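Local coordinates for protein MPT synthase subunit 2 (Burkholderia ambifaria, PDB 7L32) that probably acts as the catalytic large subunit of molybdopterin synthase, inserting the dithiolene sulfurs that turn a precursor pterin into molybdopterin, at residues 26-31 / 105-110; 78-83 / 118-123. All blocks are in the same frame, centred on the assembly; numbering follows the deposited sequence.

Both interactions belong to the layered alpha/beta part of the chain, on opposite sides of strand 100-108. Interaction 1 (26-31 with 105-110) lays helix 21-30 on one face of the mixed sheet; its touching residues are all buried and its side-chain contacts are aliphatic. Interaction 2 (78-83 with 118-123) joins the helices of the other face, where the C-terminal end of helix 65-80 meets helix 111-128; it is only partly buried and mixes aromatic rings with an arginine. The centres lie about 13 Å apart, and the two meet where Thr106 OG1 packs on Cys118 CB at 3.6 Å. Strand 100-108 leads directly into helix 111-128, so the two contacts use consecutive elements, one each.

Interaction 1: residues 26-31 / 105-110; sequences AALRAR and ATVASH
Leu28 of helix 21-30 packs on Ala105 and Val107 of strand 100-108, a helix-on-sheet contact in the alpha/beta hammerhead fold known from MoaE proteins. The short axes of 26-30 and 105-108 come within 9.2 Å, the helix inclined to the strand at a crossing angle of -30° and running in the same general direction.

The contact is aliphatic. With its first torsion at -177°, Leu28 sends CG away from its own backbone N and down onto the strand, where the isobutyl branch lies between two residues facing the same side of the sheet. CD2 does most of the touching: it reaches the methyl CB of Ala105 at 3.9 Å, while CG meets CG1 of Val107 at 4.0 Å, the two side chains lying alongside and pointing opposite ways. Small Ala105 lets the leucine methyl come down close to the backbone, and beta-branched Val107 suits an extended strand while walling the leucine on the other side.

Polar bonding is left to surrounding elements. Thr106 points to the opposite face, where OG1 bonds to Ala114 O in helix 111-128. The strand backbone pairs with strands 85-91 and 37-44, and Arg29 reaches Val42 O of the second subunit through a weak hydrogen bond. Against the strand backbone itself, Leu28 CD2 makes van der Waals contact with the carbonyl oxygen, Ala105 O, at 3.7 Å.

Interaction 2: residues 78-83 / 118-123; sequences GRRWPG and CEFVMD
A first torsion of 172° swings the Phe120 ring away from its backbone N and out from helix 111-128, while Arg80, with a first torsion of -71° and a chain extended from CG to NE, stretches along to meet it. Arg80 and Trp81 both approach the same face of the phenyl ring.

The Arg80 and Phe120 side chains run about perpendicular to each other, yet the guanidinium lies at a shallow 28° to the ring. Arg80 CD lies over the face, 4.1 Å from the ring centroid, in a CH-pi contact. Farther along, the guanidinium covers the rim: Phe120 CE1 sits over the centre of the flat group, 3.5 Å from Arg80 CZ. Arginine suits this place because its methylenes and flat head can lie on an aromatic surface while its nitrogens turn to polar partners. NE forms a salt bridge with Glu76 one turn back in its own helix, and NH1 donates to Trp157 O, two links that should steady the guanidinium on the ring.

Trp81, just past the end of helix 65-80, adds an offset edge-to-face pair, its six-membered ring presenting an edge to the phenylalanine face with centroids 5.6 Å apart. Its CH2 also touches Phe120 CB at 3.6 Å, so the broad indole spans the gap between the end of helix 65-80 and helix 111-128 and covers the root of the phenylalanine as well as its ring.

Phe120 also touches Ala77 of helix 65-80 and makes an edge-to-face pair with Trp157, which follows helix 151-156; behind it, Cys118 and Met122 turn the helix's other side to strands 100-108 and 37-44.

Interaction 1: residues 26-31 / 105-110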
# COMPACT_ATOMS: atom_id res chain seq x y z
N ALA A 26 -1.07 12.25 -4.33
CA ALA A 26 -2.03 13.28 -4.74
C ALA A 26 -2.05 13.45 -6.26
O ALA A 26 -3.13 13.62 -6.85
CB ALA A 26 -1.70 14.62 -4.08
N ALA A 27 -0.89 13.41 -6.90
CA ALA A 27 -0.86 13.53 -8.36
C ALA A 27 -1.55 12.34 -9.03
O ALA A 27 -2.28 12.53 -10.00
CB ALA A 27 0.58 13.69 -8.85
N LEU A 28 -1.33 11.12 -8.52
CA LEU A 28 -2.01 9.95 -9.08
C LEU A 28 -3.53 10.09 -8.96
O LEU A 28 -4.27 9.80 -9.91
CB LEU A 28 -1.52 8.67 -8.40
CG LEU A 28 -2.10 7.36 -8.96
CD1 LEU A 28 -1.72 7.22 -10.45
CD2 LEU A 28 -1.65 6.10 -8.17
N ARG A 29 -4.02 10.53 -7.79
CA ARG A 29 -5.45 10.74 -7.62
C ARG A 29 -5.97 11.81 -8.57
O ARG A 29 -7.08 11.70 -9.11
CB ARG A 29 -5.77 11.13 -6.18
CG ARG A 29 -5.44 10.09 -5.14
CD ARG A 29 -6.10 10.47 -3.80
NE ARG A 29 -6.00 9.43 -2.79
CZ ARG A 29 -6.80 8.37 -2.73
NH1 ARG A 29 -7.73 8.15 -3.64
NH2 ARG A 29 -6.67 7.51 -1.71
N ALA A 30 -5.19 12.87 -8.78
CA ALA A 30 -5.61 13.93 -9.68
C ALA A 30 -5.72 13.45 -11.13
O ALA A 30 -6.45 14.05 -11.92
CB ALA A 30 -4.66 15.13 -9.60
N ARG A 31 -4.99 12.40 -11.50
CA ARG A 31 -5.10 11.83 -12.84
C ARG A 31 -6.21 10.79 -12.95
O ARG A 31 -6.42 10.24 -14.04
CB ARG A 31 -3.76 11.21 -13.30
CG ARG A 31 -2.65 12.25 -13.44
CD ARG A 31 -1.37 11.65 -14.07
NE ARG A 31 -0.80 10.53 -13.32
CZ ARG A 31 0.03 10.68 -12.29
NH1 ARG A 31 0.32 11.88 -11.81
NH2 ARG A 31 0.60 9.61 -11.76
N ALA A 105 2.61 3.03 -6.46
CA ALA A 105 1.23 3.34 -6.05
C ALA A 105 0.28 2.95 -7.18
O ALA A 105 0.58 3.18 -8.36
CB ALA A 105 1.08 4.82 -5.73
N THR A 106 -0.86 2.35 -6.83
CA THR A 106 -1.88 2.00 -7.81
C THR A 106 -3.22 2.51 -7.30
O THR A 106 -3.43 2.63 -6.10
CB THR A 106 -1.99 0.49 -8.06
OG1 THR A 106 -2.38 -0.19 -6.85
CG2 THR A 106 -0.64 -0.10 -8.57
N VAL A 107 -4.11 2.84 -8.23
CA VAL A 107 -5.46 3.25 -7.87
C VAL A 107 -6.44 2.43 -8.71
O VAL A 107 -6.15 2.07 -9.86
CB VAL A 107 -5.69 4.77 -8.05
CG1 VAL A 107 -5.46 5.25 -9.50
CG2 VAL A 107 -7.09 5.18 -7.56
N ALA A 108 -7.59 2.12 -8.10
CA ALA A 108 -8.62 1.34 -8.75
C ALA A 108 -9.96 1.72 -8.14
O ALA A 108 -10.03 2.43 -7.13
CB ALA A 108 -8.36 -0.16 -8.59
N SER A 109 -11.03 1.24 -8.75
CA SER A 109 -12.34 1.47 -8.16
C SER A 109 -12.50 0.73 -6.84
O SER A 109 -13.25 1.18 -5.97
CB SER A 109 -13.44 1.09 -9.16
OG SER A 109 -13.42 -0.30 -9.42
N HIS A 110 -11.83 -0.42 -6.69
CA HIS A 110 -12.00 -1.24 -5.49
C HIS A 110 -10.65 -1.76 -5.00
O HIS A 110 -9.69 -1.90 -5.78
CB HIS A 110 -13.00 -2.37 -5.77
CG HIS A 110 -14.36 -1.87 -6.17
ND1 HIS A 110 -14.79 -1.83 -7.48
CD2 HIS A 110 -15.38 -1.38 -5.42
CE1 HIS A 110 -16.02 -1.34 -7.52
NE2 HIS A 110 -16.40 -1.06 -6.29

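Interaction 2: residues 78-83 / 118-123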
# COMPACT_ATOMS: atom_id res chain seq x y z
N GLY A 78 -1.79 -3.13 -16.16
CA GLY A 78 -3.01 -2.60 -16.73
C GLY A 78 -3.76 -3.59 -17.60
O GLY A 78 -4.99 -3.53 -17.70
N ARG A 79 -3.03 -4.49 -18.27
CA ARG A 79 -3.69 -5.54 -19.05
C ARG A 79 -4.42 -6.53 -18.14
O ARG A 79 -5.51 -7.00 -18.48
CB ARG A 79 -2.65 -6.29 -19.89
CG ARG A 79 -3.25 -7.23 -20.97
CD ARG A 79 -2.21 -8.19 -21.56
NE ARG A 79 -1.72 -9.10 -20.54
CZ ARG A 79 -2.39 -10.17 -20.11
NH1 ARG A 79 -3.56 -10.50 -20.64
NH2 ARG A 79 -1.89 -10.91 -19.13
N ARG A 80 -3.81 -6.87 -17.01
CA ARG A 80 -4.40 -7.86 -16.11
C ARG A 80 -5.56 -7.28 -15.31
O ARG A 80 -6.54 -7.99 -15.03
CB ARG A 80 -3.34 -8.40 -15.15
CG ARG A 80 -2.29 -9.32 -15.80
CD ARG A 80 -1.13 -9.59 -14.84
NE ARG A 80 -0.14 -10.51 -15.41
CZ ARG A 80 0.15 -11.70 -14.91
NH1 ARG A 80 -0.43 -12.14 -13.79
NH2 ARG A 80 1.08 -12.44 -15.50
N TRP A 81 -5.48 -6.01 -14.93
CA TRP A 81 -6.52 -5.34 -14.13
C TRP A 81 -6.95 -4.09 -14.88
O TRP A 81 -6.48 -2.98 -14.58
CB TRP A 81 -6.02 -5.00 -12.71
CG TRP A 81 -5.70 -6.22 -11.88
CD1 TRP A 81 -6.60 -7.01 -11.18
CD2 TRP A 81 -4.41 -6.81 -11.69
NE1 TRP A 81 -5.92 -8.04 -10.57
CE2 TRP A 81 -4.58 -7.94 -10.86
CE3 TRP A 81 -3.11 -6.49 -12.15
CZ2 TRP A 81 -3.51 -8.77 -10.47
CZ3 TRP A 81 -2.04 -7.31 -11.75
CH2 TRP A 81 -2.25 -8.44 -10.93
N PRO A 82 -7.82 -4.24 -15.87
CA PRO A 82 -8.27 -3.06 -16.62
C PRO A 82 -8.90 -2.04 -15.69
O PRO A 82 -9.58 -2.39 -14.72
CB PRO A 82 -9.31 -3.65 -17.60
CG PRO A 82 -8.87 -5.08 -17.79
CD PRO A 82 -8.34 -5.50 -16.43
N GLY A 83 -8.60 -0.76 -15.94
CA GLY A 83 -9.15 0.33 -15.15
C GLY A 83 -8.27 0.84 -14.02
O GLY A 83 -8.65 1.80 -13.35
N CYS A 118 -0.61 -3.59 -7.22
CA CYS A 118 0.57 -3.00 -6.57
C CYS A 118 1.59 -4.08 -6.24
O CYS A 118 2.80 -3.91 -6.48
CB CYS A 118 0.15 -2.24 -5.31
SG CYS A 118 1.45 -1.22 -4.60
N GLU A 119 1.14 -5.21 -5.69
CA GLU A 119 2.08 -6.29 -5.38
C GLU A 119 2.66 -6.90 -6.64
O GLU A 119 3.86 -7.23 -6.69
CB GLU A 119 1.39 -7.37 -4.53
CG GLU A 119 2.32 -8.48 -4.12
CD GLU A 119 1.80 -9.31 -2.93
OE1 GLU A 119 0.58 -9.34 -2.67
OE2 GLU A 119 2.66 -9.90 -2.25
N PHE A 120 1.83 -7.08 -7.67
CA PHE A 120 2.33 -7.60 -8.95
C PHE A 120 3.45 -6.71 -9.50
O PHE A 120 4.50 -7.21 -9.96
CB PHE A 120 1.17 -7.72 -9.96
CG PHE A 120 1.63 -8.05 -11.36
CD1 PHE A 120 1.85 -9.37 -11.74
CD2 PHE A 120 1.83 -7.05 -12.31
CE1 PHE A 120 2.33 -9.69 -13.03
CE2 PHE A 120 2.29 -7.35 -13.59
CZ PHE A 120 2.53 -8.68 -13.97
N VAL A 121 3.23 -5.39 -9.51
CA VAL A 121 4.24 -4.48 -10.04
C VAL A 121 5.53 -4.58 -9.22
O VAL A 121 6.63 -4.62 -9.79
CB VAL A 121 3.71 -3.03 -10.08
CG1 VAL A 121 4.85 -2.02 -10.39
CG2 VAL A 121 2.58 -2.86 -11.13
N MET A 122 5.42 -4.65 -7.89
CA MET A 122 6.62 -4.78 -7.05
C MET A 122 7.35 -6.09 -7.33
O MET A 122 8.59 -6.11 -7.44
CB MET A 122 6.27 -4.69 -5.55
CG MET A 122 6.17 -3.22 -5.01
SD MET A 122 7.72 -2.28 -5.27
CE MET A 122 8.85 -3.27 -4.31
N ASP A 123 6.61 -7.21 -7.43
CA ASP A 123 7.24 -8.51 -7.70
C ASP A 123 7.98 -8.48 -9.04
O ASP A 123 9.11 -8.97 -9.14
CB ASP A 123 6.19 -9.62 -7.73
CG ASP A 123 5.70 -10.02 -6.35
OD1 ASP A 123 6.35 -9.67 -5.33
OD2 ASP A 123 4.64 -10.67 -6.30